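Local coordinates for Mgp-operon protein 3 (Mycoplasma pneumoniae, PDB 6RJ1), which probably mediates attachment to host cells as an extracellular adhesin subunit acting alongside the P1 protein, recognising sugars, at residues V170-P175 with E871-D876. Sequence-based numbering, arbitrary orientation.
Sequences VTPYTP and EKPTYD
The ring of Tyr173 is covered on one face by Asp876 and on the other by Pro172, and this pairing illustrates how an aromatic side chain can join two segments, 170-175 and 871-876, chiefly through apolar contact. Asp876 offers backbone as much as side chain: its CA sits over the middle of the ring, 3.7 Å from the centroid, in a CH-pi contact only 14° off the ring normal. Its CB leans over the CE1 side, while the carboxylate points elsewhere, OD1 accepting a hydrogen bond from the N of Gln880. Across the ring, Pro172 CG lies nearer the rim. Pro873 meets the phenol from the far end, its CD 3.5 Å from Tyr173 OH and its CG 3.7 Å from Tyr173 CE2, and its CG also approaches Pro172 CG. The tyrosine occupies the third position of a type I beta turn, Thr171 to Thr174, in the loop between strand 165-167 and helix 176-179; its partners come from the loop linking antiparallel strands 862-868 and 888-896, almost 700 residues later. With CG anti to the carbonyl carbon (chi1 -51°), the ring extends out of the turn toward that loop. Behind it, Thr174 N bonds to Thr171 O at 3.0 Å, and Thr174 OG1 accepts from Thr171 N at 2.9 Å. Glu240 binds both threonine hydroxyls, one through each carboxylate oxygen, and Val882 touches the tyrosine as well.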
ATOM      1  N   VAL A 170      -0.516 -10.519  -0.778  1.00 59.58           N
ATOM      2  CA  VAL A 170      -1.485 -10.799  -1.830  1.00 60.35           C
ATOM      3  C   VAL A 170      -0.688 -10.825  -3.134  1.00 68.01           C
ATOM      4  O   VAL A 170       0.015  -9.862  -3.454  1.00 68.55           O
ATOM      5  CB  VAL A 170      -2.647  -9.771  -1.863  1.00 64.19           C
ATOM      6  CG1 VAL A 170      -3.592 -10.046  -3.031  1.00 64.32           C
ATOM      7  CG2 VAL A 170      -3.417  -9.747  -0.545  1.00 63.70           C
ATOM      8  N   THR A 171      -0.757 -11.938  -3.861  1.00 65.81           N
ATOM      9  CA  THR A 171      -0.020 -12.074  -5.115  1.00 65.96           C
ATOM     10  C   THR A 171      -0.946 -11.747  -6.289  1.00 71.47           C
ATOM     11  O   THR A 171      -2.170 -11.792  -6.116  1.00 72.93           O
ATOM     12  CB  THR A 171       0.583 -13.492  -5.239  1.00 67.99           C
ATOM     13  OG1 THR A 171      -0.453 -14.438  -5.527  1.00 62.22           O
ATOM     14  CG2 THR A 171       1.395 -13.898  -4.015  1.00 64.15           C
ATOM     15  N   PRO A 172      -0.418 -11.493  -7.508  1.00 66.43           N
ATOM     16  CA  PRO A 172      -1.315 -11.261  -8.653  1.00 66.09           C
ATOM     17  C   PRO A 172      -2.215 -12.460  -9.005  1.00 70.29           C
ATOM     18  O   PRO A 172      -3.119 -12.313  -9.832  1.00 71.28           O
ATOM     19  CB  PRO A 172      -0.342 -10.941  -9.791  1.00 67.51           C
ATOM     20  CG  PRO A 172       0.936 -11.561  -9.389  1.00 71.49           C
ATOM     21  CD  PRO A 172       0.999 -11.404  -7.916  1.00 66.96           C
ATOM     22  N   TYR A 173      -1.975 -13.633  -8.378  1.00 65.64           N
ATOM     23  CA  TYR A 173      -2.742 -14.862  -8.614  1.00 65.83           C
ATOM     24  C   TYR A 173      -3.711 -15.202  -7.479  1.00 68.82           C
ATOM     25  O   TYR A 173      -4.349 -16.257  -7.518  1.00 67.99           O
ATOM     26  CB  TYR A 173      -1.808 -16.048  -8.930  1.00 67.67           C
ATOM     27  CG  TYR A 173      -0.821 -15.728 -10.024  1.00 71.07           C
ATOM     28  CD1 TYR A 173      -1.241 -15.550 -11.341  1.00 73.39           C
ATOM     29  CD2 TYR A 173       0.527 -15.554  -9.741  1.00 72.87           C
ATOM     30  CE1 TYR A 173      -0.342 -15.217 -12.348  1.00 74.45           C
ATOM     31  CE2 TYR A 173       1.439 -15.227 -10.743  1.00 74.53           C
ATOM     32  CZ  TYR A 173       0.998 -15.057 -12.044  1.00 83.92           C
ATOM     33  OH  TYR A 173       1.886 -14.709 -13.026  1.00 89.87           O
ATOM     34  N   THR A 174      -3.835 -14.299  -6.481  1.00 64.72           N
ATOM     35  CA  THR A 174      -4.740 -14.475  -5.348  1.00 64.20           C
ATOM     36  C   THR A 174      -6.172 -14.280  -5.858  1.00 67.96           C
ATOM     37  O   THR A 174      -6.503 -13.175  -6.302  1.00 68.49           O
ATOM     38  CB  THR A 174      -4.378 -13.515  -4.190  1.00 67.46           C
ATOM     39  OG1 THR A 174      -3.022 -13.728  -3.789  1.00 63.32           O
ATOM     40  CG2 THR A 174      -5.310 -13.663  -2.985  1.00 62.40           C
ATOM     41  N   PRO A 175      -7.020 -15.335  -5.848  1.00 63.11           N
ATOM     42  CA  PRO A 175      -8.398 -15.157  -6.332  1.00 62.45           C
ATOM     43  C   PRO A 175      -9.308 -14.513  -5.285  1.00 66.76           C
ATOM     44  O   PRO A 175      -8.982 -14.521  -4.099  1.00 66.03           O
ATOM     45  CB  PRO A 175      -8.835 -16.583  -6.679  1.00 63.71           C
ATOM     46  CG  PRO A 175      -8.014 -17.470  -5.815  1.00 68.19           C
ATOM     47  CD  PRO A 175      -6.790 -16.712  -5.361  1.00 64.30           C
ATOM     48  N   GLU A 871       8.678  -8.055 -16.293  1.00 70.63           N
ATOM     49  CA  GLU A 871       8.510  -7.848 -14.861  1.00 70.45           C
ATOM     50  C   GLU A 871       7.434  -8.780 -14.266  1.00 74.10           C
ATOM     51  O   GLU A 871       7.246  -8.774 -13.056  1.00 75.20           O
ATOM     52  CB  GLU A 871       8.222  -6.363 -14.561  1.00 72.05           C
ATOM     53  CG  GLU A 871       9.301  -5.671 -13.739  1.00 87.22           C
ATOM     54  CD  GLU A 871      10.628  -5.411 -14.430  1.00120.87           C
ATOM     55  OE1 GLU A 871      10.635  -4.773 -15.508  1.00121.37           O
ATOM     56  OE2 GLU A 871      11.670  -5.833 -13.879  1.00123.54           O
ATOM     57  N   LYS A 872       6.751  -9.587 -15.105  1.00 69.93           N
ATOM     58  CA  LYS A 872       5.732 -10.567 -14.691  1.00 69.04           C
ATOM     59  C   LYS A 872       6.404 -11.792 -14.046  1.00 73.15           C
ATOM     60  O   LYS A 872       7.539 -12.101 -14.425  1.00 73.18           O
ATOM     61  CB  LYS A 872       4.939 -11.059 -15.919  1.00 70.36           C
ATOM     62  CG  LYS A 872       3.833 -10.137 -16.377  1.00 72.36           C
ATOM     63  CD  LYS A 872       3.022 -10.771 -17.490  1.00 77.82           C
ATOM     64  CE  LYS A 872       1.983  -9.841 -18.055  1.00 82.81           C
ATOM     65  NZ  LYS A 872       2.358  -9.346 -19.404  1.00 97.31           N
ATOM     66  N   PRO A 873       5.730 -12.555 -13.141  1.00 70.02           N
ATOM     67  CA  PRO A 873       6.364 -13.776 -12.587  1.00 69.75           C
ATOM     68  C   PRO A 873       6.569 -14.840 -13.663  1.00 72.06           C
ATOM     69  O   PRO A 873       5.884 -14.797 -14.679  1.00 70.42           O
ATOM     70  CB  PRO A 873       5.362 -14.260 -11.531  1.00 71.61           C
ATOM     71  CG  PRO A 873       4.445 -13.093 -11.286  1.00 76.14           C
ATOM     72  CD  PRO A 873       4.376 -12.363 -12.579  1.00 71.90           C
ATOM     73  N   THR A 874       7.520 -15.766 -13.463  1.00 69.74           N
ATOM     74  CA  THR A 874       7.815 -16.815 -14.460  1.00 70.28           C
ATOM     75  C   THR A 874       6.715 -17.879 -14.554  1.00 74.91           C
ATOM     76  O   THR A 874       6.440 -18.372 -15.648  1.00 73.36           O
ATOM     77  CB  THR A 874       9.198 -17.443 -14.238  1.00 77.54           C
ATOM     78  OG1 THR A 874       9.273 -18.009 -12.927  1.00 77.85           O
ATOM     79  CG2 THR A 874      10.337 -16.457 -14.473  1.00 74.38           C
ATOM     80  N   TYR A 875       6.094 -18.226 -13.411  1.00 73.36           N
ATOM     81  CA  TYR A 875       5.020 -19.216 -13.324  1.00 73.70           C
ATOM     82  C   TYR A 875       3.847 -18.689 -12.509  1.00 78.78           C
ATOM     83  O   TYR A 875       4.049 -17.905 -11.574  1.00 78.44           O
ATOM     84  CB  TYR A 875       5.537 -20.540 -12.737  1.00 75.12           C
ATOM     85  CG  TYR A 875       6.525 -21.253 -13.629  1.00 77.89           C
ATOM     86  CD1 TYR A 875       7.883 -20.951 -13.581  1.00 80.27           C
ATOM     87  CD2 TYR A 875       6.109 -22.240 -14.515  1.00 79.27           C
ATOM     88  CE1 TYR A 875       8.796 -21.587 -14.422  1.00 81.89           C
ATOM     89  CE2 TYR A 875       7.016 -22.899 -15.347  1.00 80.67           C
ATOM     90  CZ  TYR A 875       8.360 -22.568 -15.299  1.00 88.12           C
ATOM     91  OH  TYR A 875       9.258 -23.210 -16.125  1.00 87.83           O
ATOM     92  N   ASP A 876       2.616 -19.114 -12.869  1.00 75.83           N
ATOM     93  CA  ASP A 876       1.388 -18.709 -12.174  1.00 75.54           C
ATOM     94  C   ASP A 876       1.149 -19.546 -10.891  1.00 79.90           C
ATOM     95  O   ASP A 876       1.985 -20.391 -10.542  1.00 79.28           O
ATOM     96  CB  ASP A 876       0.179 -18.751 -13.133  1.00 76.82           C
ATOM     97  CG  ASP A 876      -0.183 -20.107 -13.727  1.00 82.76           C
ATOM     98  OD1 ASP A 876       0.186 -21.141 -13.128  1.00 81.51           O
ATOM     99  OD2 ASP A 876      -0.861 -20.132 -14.775  1.00 88.78           O
TER